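PDB 7MGV: CdnC from Chryseobacterium gregarium DSM 19109, which acts as an ATP-grasp ligase that installs single and bicyclic omega-ester macrocycles in a ribosomally made precursor peptide, probably at the cost of ATP. Local coordinates for residues R143-K148 with D291-D296; E277-I282 with D308-I313; F284-L289 with G298-I303. All coordinates share one frame; numbering follows the deposited sequence.

Contact 1: R143-K148 with D291-D296; sequences RRLDSK and DVYHVD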
loop_
_atom_site.group_PDB
_atom_site.type_symbol
_atom_site.label_atom_id
_atom_site.label_comp_id
_atom_site.label_asym_id
_atom_site.label_seq_id
_atom_site.Cartn_x
_atom_site.Cartn_y
_atom_site.Cartn_z
ATOM N N ARG A 143 2.020 3.745 -1.267
ATOM C CA ARG A 143 2.396 2.697 -0.326
ATOM C C ARG A 143 3.837 2.253 -0.544
ATOM O O ARG A 143 4.561 1.978 0.420
ATOM C CB ARG A 143 1.437 1.514 -0.453
ATOM C CG ARG A 143 1.756 0.348 0.471
ATOM C CD ARG A 143 1.807 0.784 1.929
ATOM N NE ARG A 143 2.249 -0.300 2.801
ATOM C CZ ARG A 143 1.439 -1.218 3.321
ATOM N NH1 ARG A 143 0.139 -1.183 3.058
ATOM N NH2 ARG A 143 1.927 -2.172 4.103
ATOM N N ARG A 144 4.272 2.177 -1.806
ATOM C CA ARG A 144 5.667 1.855 -2.084
ATOM C C ARG A 144 6.596 2.939 -1.555
ATOM O O ARG A 144 7.673 2.640 -1.028
ATOM C CB ARG A 144 5.892 1.663 -3.584
ATOM C CG ARG A 144 7.279 1.118 -3.894
ATOM C CD ARG A 144 7.716 1.367 -5.326
ATOM N NE ARG A 144 9.125 1.023 -5.502
ATOM C CZ ARG A 144 9.759 1.007 -6.670
ATOM N NH1 ARG A 144 9.113 1.311 -7.787
ATOM N NH2 ARG A 144 11.043 0.679 -6.720
ATOM N N LEU A 145 6.198 4.206 -1.687
ATOM C CA LEU A 145 7.047 5.294 -1.216
ATOM C C LEU A 145 7.083 5.407 0.305
ATOM O O LEU A 145 7.917 6.154 0.830
ATOM C CB LEU A 145 6.592 6.620 -1.825
ATOM C CG LEU A 145 7.386 7.077 -3.051
ATOM C CD1 LEU A 145 8.871 7.136 -2.731
ATOM C CD2 LEU A 145 7.130 6.162 -4.235
ATOM N N ASP A 146 6.213 4.690 1.023
ATOM C CA ASP A 146 6.270 4.691 2.482
ATOM C C ASP A 146 7.523 4.006 3.015
ATOM O O ASP A 146 7.860 4.186 4.190
ATOM C CB ASP A 146 5.026 4.013 3.063
ATOM C CG ASP A 146 3.784 4.883 2.962
ATOM O OD1 ASP A 146 3.922 6.125 2.994
ATOM O OD2 ASP A 146 2.670 4.325 2.858
ATOM N N SER A 147 8.219 3.234 2.182
ATOM C CA SER A 147 9.423 2.509 2.585
ATOM C C SER A 147 10.613 3.457 2.485
ATOM O O SER A 147 11.209 3.634 1.423
ATOM C CB SER A 147 9.613 1.271 1.716
ATOM O OG SER A 147 10.899 0.705 1.906
ATOM N N LYS A 148 10.962 4.086 3.611
ATOM C CA LYS A 148 12.127 4.968 3.624
ATOM C C LYS A 148 13.418 4.189 3.392
ATOM O O LYS A 148 14.380 4.731 2.829
ATOM C CB LYS A 148 12.185 5.732 4.947
ATOM C CG LYS A 148 11.100 6.786 5.093
ATOM C CD LYS A 148 10.956 7.237 6.535
ATOM C CE LYS A 148 10.315 8.615 6.623
ATOM N NZ LYS A 148 9.082 8.716 5.793
ATOM N N ASP A 291 12.814 8.893 -12.185
ATOM C CA ASP A 291 12.725 7.910 -13.260
ATOM C C ASP A 291 12.663 6.492 -12.708
ATOM O O ASP A 291 11.882 5.663 -13.190
ATOM C CB ASP A 291 13.917 8.056 -14.206
ATOM C CG ASP A 291 13.810 9.274 -15.102
ATOM O OD1 ASP A 291 12.718 9.878 -15.161
ATOM O OD2 ASP A 291 14.821 9.629 -15.745
ATOM N N VAL A 292 13.493 6.195 -11.706
ATOM C CA VAL A 292 13.498 4.866 -11.101
ATOM C C VAL A 292 12.150 4.574 -10.460
ATOM O O VAL A 292 11.608 3.469 -10.594
ATOM C CB VAL A 292 14.648 4.741 -10.084
ATOM C CG1 VAL A 292 14.480 3.486 -9.242
ATOM C CG2 VAL A 292 15.993 4.732 -10.796
ATOM N N TYR A 293 11.581 5.558 -9.760
ATOM C CA TYR A 293 10.266 5.347 -9.164
ATOM C C TYR A 293 9.138 5.394 -10.189
ATOM O O TYR A 293 8.053 4.869 -9.915
ATOM C CB TYR A 293 10.009 6.383 -8.068
ATOM C CG TYR A 293 10.560 5.978 -6.723
ATOM C CD1 TYR A 293 9.995 4.931 -6.006
ATOM C CD2 TYR A 293 11.651 6.637 -6.170
ATOM C CE1 TYR A 293 10.496 4.556 -4.776
ATOM C CE2 TYR A 293 12.159 6.269 -4.941
ATOM C CZ TYR A 293 11.578 5.228 -4.249
ATOM O OH TYR A 293 12.079 4.857 -3.024
ATOM N N HIS A 294 9.376 5.995 -11.358
ATOM C CA HIS A 294 8.351 6.191 -12.386
ATOM C C HIS A 294 7.157 6.970 -11.833
ATOM O O HIS A 294 5.998 6.586 -11.999
ATOM C CB HIS A 294 7.904 4.860 -12.998
ATOM C CG HIS A 294 7.336 4.996 -14.377
ATOM N ND1 HIS A 294 8.086 5.422 -15.452
ATOM C CD2 HIS A 294 6.088 4.771 -14.855
ATOM C CE1 HIS A 294 7.327 5.450 -16.533
ATOM N NE2 HIS A 294 6.110 5.059 -16.198
ATOM N N VAL A 295 7.458 8.078 -11.159
ATOM C CA VAL A 295 6.454 9.028 -10.704
ATOM C C VAL A 295 6.816 10.394 -11.267
ATOM O O VAL A 295 7.970 10.669 -11.604
ATOM C CB VAL A 295 6.346 9.084 -9.167
ATOM C CG1 VAL A 295 6.048 7.711 -8.614
ATOM C CG2 VAL A 295 7.626 9.642 -8.562
ATOM N N ASP A 296 5.808 11.258 -11.368
ATOM C CA ASP A 296 5.993 12.580 -11.950
ATOM C C ASP A 296 5.908 13.700 -10.923
ATOM O O ASP A 296 5.895 14.875 -11.304
ATOM C CB ASP A 296 4.976 12.811 -13.066
ATOM C CG ASP A 296 5.479 12.336 -14.415
ATOM O OD1 ASP A 296 6.713 12.284 -14.601
ATOM O OD2 ASP A 296 4.644 12.016 -15.287
HETATM O O HOH W 1 11.765 0.584 -9.335
HETATM O O HOH W 2 10.488 3.586 -1.492
#
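Leu-145 lays its CD1 methyl over one face of the Tyr-293 ring, 3.8 Å from the ring centroid and 21° off the ring normal, a CH-pi contact displaced toward the phenolic side of the ring. The second methyl slides nearer the base of the ring, with Leu-145 CD2 3.6 Å from Tyr-293 CD1, and so both branches of the leucine bear on the tyrosine. Arg-144 meets the same ring differently. Its guanidinium is turned 59° out of the ring plane and takes Tyr-293 CD1 over its centre, 3.9 Å above the plane, so the two groups are not stacked in parallel. With CG anti to the backbone N (chi1 -171°) and the chain extended out to NE, Arg-144 stretches from helix 139-145 across to the last turn of helix 280-293. That helix closes in a Schellman motif, in which His-294, with positive phi, is the C-prime residue. Near this end Val-292 O accepts a bond of 3.2 Å from a water, which in turn accepts from Arg-144 NH2 at 2.7 Å, lying in the guanidinium plane at its edge. The main polar partner of the guanidinium is Glu-150, which forms a salt bridge with Arg-144 NH2. Helix 148-158 borders the contact through Gln-151 and Ile-154, while Glu-129 of the second subunit packs on Arg-144 and Ser-147 OG bonds to Gly-126 O of that subunit, placing the contact at the interface with the second subunit.

Contact 2: E277-I282 with D308-I313; sequences ELPQDI and DEYYFI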
loop_
_atom_site.group_PDB
_atom_site.type_symbol
_atom_site.label_atom_id
_atom_site.label_comp_id
_atom_site.label_asym_id
_atom_site.label_seq_id
_atom_site.Cartn_x
_atom_site.Cartn_y
_atom_site.Cartn_z
ATOM N N GLU A 277 19.680 27.221 -7.396
ATOM C CA GLU A 277 19.941 26.358 -8.537
ATOM C C GLU A 277 20.900 25.253 -8.121
ATOM O O GLU A 277 21.913 25.519 -7.463
ATOM C CB GLU A 277 20.508 27.162 -9.710
ATOM C CG GLU A 277 19.537 28.201 -10.245
ATOM C CD GLU A 277 20.201 29.213 -11.153
ATOM O OE1 GLU A 277 21.327 28.940 -11.619
ATOM O OE2 GLU A 277 19.601 30.282 -11.395
ATOM N N LEU A 278 20.577 24.024 -8.501
ATOM C CA LEU A 278 21.354 22.856 -8.125
ATOM C C LEU A 278 22.522 22.649 -9.081
ATOM O O LEU A 278 22.448 23.025 -10.256
ATOM C CB LEU A 278 20.479 21.606 -8.136
ATOM C CG LEU A 278 19.207 21.606 -7.291
ATOM C CD1 LEU A 278 18.265 20.514 -7.763
ATOM C CD2 LEU A 278 19.539 21.428 -5.819
ATOM N N PRO A 279 23.613 22.061 -8.594
ATOM C CA PRO A 279 24.627 21.532 -9.511
ATOM C C PRO A 279 23.994 20.518 -10.453
ATOM O O PRO A 279 23.105 19.756 -10.066
ATOM C CB PRO A 279 25.651 20.883 -8.574
ATOM C CG PRO A 279 25.476 21.604 -7.273
ATOM C CD PRO A 279 24.014 21.931 -7.182
ATOM N N GLN A 280 24.456 20.519 -11.707
ATOM C CA GLN A 280 23.780 19.739 -12.739
ATOM C C GLN A 280 23.818 18.244 -12.448
ATOM O O GLN A 280 22.902 17.514 -12.845
ATOM C CB GLN A 280 24.391 20.039 -14.108
ATOM C CG GLN A 280 23.613 21.083 -14.897
ATOM C CD GLN A 280 24.494 21.906 -15.815
ATOM O OE1 GLN A 280 25.675 21.609 -15.993
ATOM N NE2 GLN A 280 23.923 22.954 -16.399
ATOM N N ASP A 281 24.851 17.767 -11.751
ATOM C CA ASP A 281 24.891 16.355 -11.379
ATOM C C ASP A 281 23.802 16.021 -10.365
ATOM O O ASP A 281 23.141 14.978 -10.473
ATOM C CB ASP A 281 26.273 15.993 -10.830
ATOM C CG ASP A 281 26.786 17.004 -9.821
ATOM O OD1 ASP A 281 26.638 18.219 -10.066
ATOM O OD2 ASP A 281 27.341 16.583 -8.783
ATOM N N ILE A 282 23.598 16.898 -9.379
ATOM C CA ILE A 282 22.554 16.674 -8.382
ATOM C C ILE A 282 21.183 16.638 -9.044
ATOM O O ILE A 282 20.352 15.773 -8.743
ATOM C CB ILE A 282 22.624 17.754 -7.286
ATOM C CG1 ILE A 282 24.010 17.766 -6.635
ATOM C CG2 ILE A 282 21.541 17.529 -6.245
ATOM C CD1 ILE A 282 24.405 16.447 -5.999
ATOM N N ASP A 308 30.512 20.960 1.660
ATOM C CA ASP A 308 29.813 21.206 0.397
ATOM C C ASP A 308 29.478 19.915 -0.345
ATOM O O ASP A 308 29.433 19.892 -1.578
ATOM C CB ASP A 308 30.613 22.149 -0.506
ATOM C CG ASP A 308 30.372 23.612 -0.180
ATOM O OD1 ASP A 308 29.209 24.061 -0.263
ATOM O OD2 ASP A 308 31.347 24.314 0.163
ATOM N N GLU A 309 29.232 18.832 0.385
ATOM C CA GLU A 309 28.721 17.607 -0.213
ATOM C C GLU A 309 27.225 17.505 0.048
ATOM O O GLU A 309 26.735 17.910 1.106
ATOM C CB GLU A 309 29.441 16.368 0.326
ATOM C CG GLU A 309 29.956 16.491 1.745
ATOM C CD GLU A 309 30.881 15.351 2.125
ATOM O OE1 GLU A 309 31.405 15.359 3.259
ATOM O OE2 GLU A 309 31.086 14.448 1.286
ATOM N N TYR A 310 26.502 16.965 -0.928
ATOM C CA TYR A 310 25.046 16.933 -0.909
ATOM C C TYR A 310 24.577 15.584 -0.378
ATOM O O TYR A 310 24.967 14.536 -0.903
ATOM C CB TYR A 310 24.487 17.192 -2.308
ATOM C CG TYR A 310 24.632 18.629 -2.764
ATOM C CD1 TYR A 310 25.883 19.178 -3.019
ATOM C CD2 TYR A 310 23.517 19.438 -2.939
ATOM C CE1 TYR A 310 26.019 20.490 -3.431
ATOM C CE2 TYR A 310 23.644 20.751 -3.354
ATOM C CZ TYR A 310 24.897 21.272 -3.598
ATOM O OH TYR A 310 25.024 22.578 -4.009
ATOM N N TYR A 311 23.739 15.614 0.658
ATOM C CA TYR A 311 23.218 14.416 1.299
ATOM C C TYR A 311 21.719 14.332 1.045
ATOM O O TYR A 311 20.973 15.251 1.405
ATOM C CB TYR A 311 23.496 14.430 2.802
ATOM C CG TYR A 311 24.916 14.078 3.185
ATOM C CD1 TYR A 311 25.932 15.021 3.104
ATOM C CD2 TYR A 311 25.236 12.807 3.641
ATOM C CE1 TYR A 311 27.229 14.706 3.459
ATOM C CE2 TYR A 311 26.532 12.481 3.998
ATOM C CZ TYR A 311 27.523 13.435 3.905
ATOM O OH TYR A 311 28.813 13.117 4.259
ATOM N N PHE A 312 21.296 13.238 0.419
ATOM C CA PHE A 312 19.881 12.919 0.296
ATOM C C PHE A 312 19.342 12.477 1.649
ATOM O O PHE A 312 19.995 11.721 2.374
ATOM C CB PHE A 312 19.701 11.814 -0.751
ATOM C CG PHE A 312 18.288 11.324 -0.904
ATOM C CD1 PHE A 312 17.814 10.271 -0.136
ATOM C CD2 PHE A 312 17.444 11.893 -1.842
ATOM C CE1 PHE A 312 16.519 9.813 -0.285
ATOM C CE2 PHE A 312 16.148 11.438 -1.996
ATOM C CZ PHE A 312 15.685 10.395 -1.217
ATOM N N ILE A 313 18.147 12.949 2.001
ATOM C CA ILE A 313 17.513 12.612 3.267
ATOM C C ILE A 313 16.277 11.745 3.056
ATOM O O ILE A 313 16.164 10.661 3.630
ATOM C CB ILE A 313 17.167 13.889 4.067
ATOM C CG1 ILE A 313 18.422 14.742 4.266
ATOM C CG2 ILE A 313 16.542 13.530 5.406
ATOM C CD1 ILE A 313 19.568 14.000 4.929
#
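Pro-279 and Ile-282, from the start of helix 280-293, close on Tyr-310 of strand 310-316, an outermost strand of the five-stranded antiparallel sheet in this ATP-grasp fold. No hydrogen bond links the two segments; a CH-pi contact and apolar packing join helix to sheet. In the CH-pi contact, Ile-282 CG1 sits over one face of the Tyr-310 ring, 4.2 Å from the centroid and 17° off the normal, shifted toward the CG side. The two side chains run at about a right angle. A chi1 of -57°, with CG1 anti to the carbonyl carbon, puts that atom over the ring. The CD1 methyl of Ile-282 reaches the CB-CG root of the tyrosine, 3.8 Å from Tyr-310 CB. Met-302 and Val-304 of the adjacent strand 297-304, and Leu-236 of strand 234-241, also touch Tyr-310. The remaining apolar packing is at the far end of the ring. There the CG-CD bond of Pro-279, at the N-cap position of the helix, lies above the ring plane on the side where Ile-282 also sits, with Pro-279 CG 3.7 Å from Tyr-310 CZ. This bond spans the phenolic end, CG on the CE1 side and CD on the CE2 side, with Pro-279 CD 3.4 Å from Tyr-310 OH.

Contact 3: F284-L289 with G298-I303; sequences FMILEL and GAIDMI. With ADP (adenosine-5'-diphosphate), chain F.
Ile-286 and Ile-300 reach toward each other tip to tip, and their methyls interlock. Ile-286 CD1 comes 3.7 Å from Ile-300 CG2 and also leans on the other branch. In Ile-286 a chi1 of -68°, with CG1 anti to the carbonyl carbon, directs the CG1-CD1 branch at the strand, while Ile-286 CG2 still meets Ile-300 CD1 at 3.9 Å. One helical turn on, Leu-289 adds a looser touch, its CD2 4.2 Å from Ile-300 CG1. At the other end of the patch Met-302 brings up its sulfur, with SD 4.4 Å from Ile-286 CD1. All four residues are buried, and the contact is wholly apolar. It is helix-on-sheet packing within the ATP-grasp fold: the axes of helix 284-289 and strand 298-303 approach to 10.5 Å, their N-to-C directions 132° apart. Around the isoleucine pair, Ile-238 and Val-240 of the neighbouring strand 234-241 pack on Ile-286, Phe-312 of strand 310-316 touches both Ile-300 and Leu-289, and Ile-154 and Ile-158 of helix 148-158 cover Leu-289. Ile-300 and Met-302 serve the helix, whereas Ile-303 turns to the nucleotide, its CD1 3.8 Å from both C4 and N3 of the adenine. Ile-230, whose backbone N bonds to the ADP, also touches Ile-303, and Ile-313 packs on it from the next strand. Lys-187 and Thr-205 bind the ADP from the other antiparallel sheet, an arrangement consistent with the nucleotide cleft between two sheets known in ATP-grasp enzymes.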
loop_
_atom_site.group_PDB
_atom_site.type_symbol
_atom_site.label_atom_id
_atom_site.label_comp_id
_atom_site.label_asym_id
_atom_site.label_seq_id
_atom_site.Cartn_x
_atom_site.Cartn_y
_atom_site.Cartn_z
ATOM N N PHE A 284 20.541 15.959 -12.210
ATOM C CA PHE A 284 20.507 14.730 -12.996
ATOM C C PHE A 284 20.099 13.545 -12.131
ATOM O O PHE A 284 19.244 12.737 -12.519
ATOM C CB PHE A 284 21.879 14.492 -13.634
ATOM C CG PHE A 284 21.960 13.244 -14.468
ATOM C CD1 PHE A 284 21.628 13.272 -15.812
ATOM C CD2 PHE A 284 22.385 12.047 -13.912
ATOM C CE1 PHE A 284 21.707 12.128 -16.585
ATOM C CE2 PHE A 284 22.465 10.899 -14.680
ATOM C CZ PHE A 284 22.126 10.941 -16.018
ATOM N N MET A 285 20.691 13.433 -10.940
ATOM C CA MET A 285 20.379 12.306 -10.069
ATOM C C MET A 285 18.973 12.410 -9.483
ATOM O O MET A 285 18.328 11.385 -9.243
ATOM C CB MET A 285 21.429 12.194 -8.965
ATOM C CG MET A 285 22.755 11.631 -9.458
ATOM S SD MET A 285 23.908 11.228 -8.133
ATOM C CE MET A 285 24.304 12.866 -7.525
ATOM N N ILE A 286 18.474 13.629 -9.266
ATOM C CA ILE A 286 17.091 13.800 -8.817
ATOM C C ILE A 286 16.121 13.302 -9.886
ATOM O O ILE A 286 15.173 12.546 -9.606
ATOM C CB ILE A 286 16.828 15.276 -8.465
ATOM C CG1 ILE A 286 17.615 15.687 -7.218
ATOM C CG2 ILE A 286 15.349 15.515 -8.274
ATOM C CD1 ILE A 286 16.957 15.295 -5.915
ATOM N N LEU A 287 16.335 13.739 -11.131
ATOM C CA LEU A 287 15.500 13.270 -12.230
ATOM C C LEU A 287 15.611 11.759 -12.391
ATOM O O LEU A 287 14.619 11.084 -12.689
ATOM C CB LEU A 287 15.884 13.985 -13.525
ATOM C CG LEU A 287 15.510 15.468 -13.593
ATOM C CD1 LEU A 287 16.190 16.143 -14.772
ATOM C CD2 LEU A 287 14.001 15.638 -13.672
ATOM N N GLU A 288 16.805 11.204 -12.173
ATOM C CA GLU A 288 16.969 9.757 -12.250
ATOM C C GLU A 288 16.229 9.041 -11.127
ATOM O O GLU A 288 15.724 7.934 -11.331
ATOM C CB GLU A 288 18.452 9.393 -12.220
ATOM C CG GLU A 288 18.726 7.921 -12.458
ATOM C CD GLU A 288 20.190 7.638 -12.716
ATOM O OE1 GLU A 288 20.580 6.452 -12.703
ATOM O OE2 GLU A 288 20.953 8.605 -12.929
ATOM N N LEU A 289 16.165 9.642 -9.937
ATOM C CA LEU A 289 15.386 9.058 -8.850
ATOM C C LEU A 289 13.911 8.989 -9.223
ATOM O O LEU A 289 13.257 7.947 -9.057
ATOM C CB LEU A 289 15.587 9.871 -7.571
ATOM C CG LEU A 289 14.767 9.487 -6.338
ATOM C CD1 LEU A 289 15.194 8.129 -5.804
ATOM C CD2 LEU A 289 14.897 10.554 -5.263
ATOM N N GLY A 298 7.588 14.794 -6.895
ATOM C CA GLY A 298 8.450 14.442 -5.784
ATOM C C GLY A 298 8.839 15.654 -4.973
ATOM O O GLY A 298 8.990 16.756 -5.508
ATOM N N ALA A 299 8.998 15.447 -3.667
ATOM C CA ALA A 299 9.509 16.466 -2.754
ATOM C C ALA A 299 10.705 15.873 -2.020
ATOM O O ALA A 299 10.535 15.063 -1.102
ATOM C CB ALA A 299 8.432 16.932 -1.777
ATOM N N ILE A 300 11.907 16.276 -2.422
ATOM C CA ILE A 300 13.150 15.715 -1.907
ATOM C C ILE A 300 13.744 16.667 -0.880
ATOM O O ILE A 300 13.745 17.890 -1.074
ATOM C CB ILE A 300 14.148 15.444 -3.051
ATOM C CG1 ILE A 300 13.608 14.365 -3.992
ATOM C CG2 ILE A 300 15.510 15.036 -2.505
ATOM C CD1 ILE A 300 12.923 14.907 -5.225
ATOM N N ASP A 301 14.247 16.106 0.218
ATOM C CA ASP A 301 14.957 16.858 1.243
ATOM C C ASP A 301 16.445 16.546 1.158
ATOM O O ASP A 301 16.837 15.380 1.026
ATOM C CB ASP A 301 14.424 16.523 2.638
ATOM C CG ASP A 301 12.987 16.964 2.832
ATOM O OD1 ASP A 301 12.307 16.415 3.725
ATOM O OD2 ASP A 301 12.537 17.857 2.087
ATOM N N MET A 302 17.273 17.586 1.231
ATOM C CA MET A 302 18.716 17.405 1.174
ATOM C C MET A 302 19.391 18.309 2.195
ATOM O O MET A 302 18.849 19.335 2.610
ATOM C CB MET A 302 19.273 17.686 -0.231
ATOM C CG MET A 302 18.755 16.748 -1.311
ATOM S SD MET A 302 19.760 16.780 -2.809
ATOM C CE MET A 302 21.109 15.699 -2.341
ATOM N N ILE A 303 20.597 17.911 2.589
ATOM C CA ILE A 303 21.438 18.703 3.481
ATOM C C ILE A 303 22.805 18.864 2.832
ATOM O O ILE A 303 23.403 17.879 2.388
ATOM C CB ILE A 303 21.574 18.056 4.874
ATOM C CG1 ILE A 303 20.207 17.934 5.548
ATOM C CG2 ILE A 303 22.524 18.865 5.746
ATOM C CD1 ILE A 303 20.246 17.206 6.877
HETATM P PB ADP F . 9.897 19.083 10.696
HETATM O O1B ADP F . 10.371 18.202 9.564
HETATM O O2B ADP F . 8.432 18.933 11.023
HETATM O O3B ADP F . 10.396 20.508 10.624
HETATM P PA ADP F . 11.195 16.965 11.946
HETATM O O1A ADP F . 10.205 16.079 11.226
HETATM O O2A ADP F . 11.712 16.594 13.315
HETATM O O3A ADP F . 10.657 18.480 11.979
HETATM O "O5'" ADP F . 12.452 17.179 10.972
HETATM C "C5'" ADP F . 13.607 16.361 11.065
HETATM C "C4'" ADP F . 14.811 17.287 10.977
HETATM O "O4'" ADP F . 16.003 16.559 11.263
HETATM C "C3'" ADP F . 14.956 17.902 9.594
HETATM O "O3'" ADP F . 14.819 19.323 9.681
HETATM C "C2'" ADP F . 16.357 17.554 9.138
HETATM O "O2'" ADP F . 17.050 18.734 8.726
HETATM C "C1'" ADP F . 17.031 16.933 10.350
HETATM N N9 ADP F . 17.787 15.728 9.948
HETATM C C8 ADP F . 17.269 14.615 9.394
HETATM N N7 ADP F . 18.238 13.699 9.145
HETATM C C5 ADP F . 19.408 14.236 9.545
HETATM C C6 ADP F . 20.824 13.808 9.570
HETATM N N6 ADP F . 21.194 12.591 9.103
HETATM N N1 ADP F . 21.731 14.676 10.073
HETATM C C2 ADP F . 21.377 15.889 10.540
HETATM N N3 ADP F . 20.112 16.342 10.550
HETATM C C4 ADP F . 19.104 15.574 10.071
#

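All three contacts draw on helix 280-293: contact 2 on its first turn, contact 3 on its middle and contact 1 on its last. Contacts 2 and 3, centres 8 Å apart, join it to neighbouring strands of one antiparallel sheet and touch directly, with Tyr-311 N 2.9 Å from Ile-303 O. Contact 3 is nested within the loop that contact 2 closes, and the segments of contact 1 alternate with those of both. Contact 1 lies 12 Å from contact 3 and 20 Å from contact 2, centre to centre, and brings in helix 139-145, distant in sequence. The helix lies along one face of the sheet whose other face meets ADP; its C-terminal end reaches the second-subunit interface.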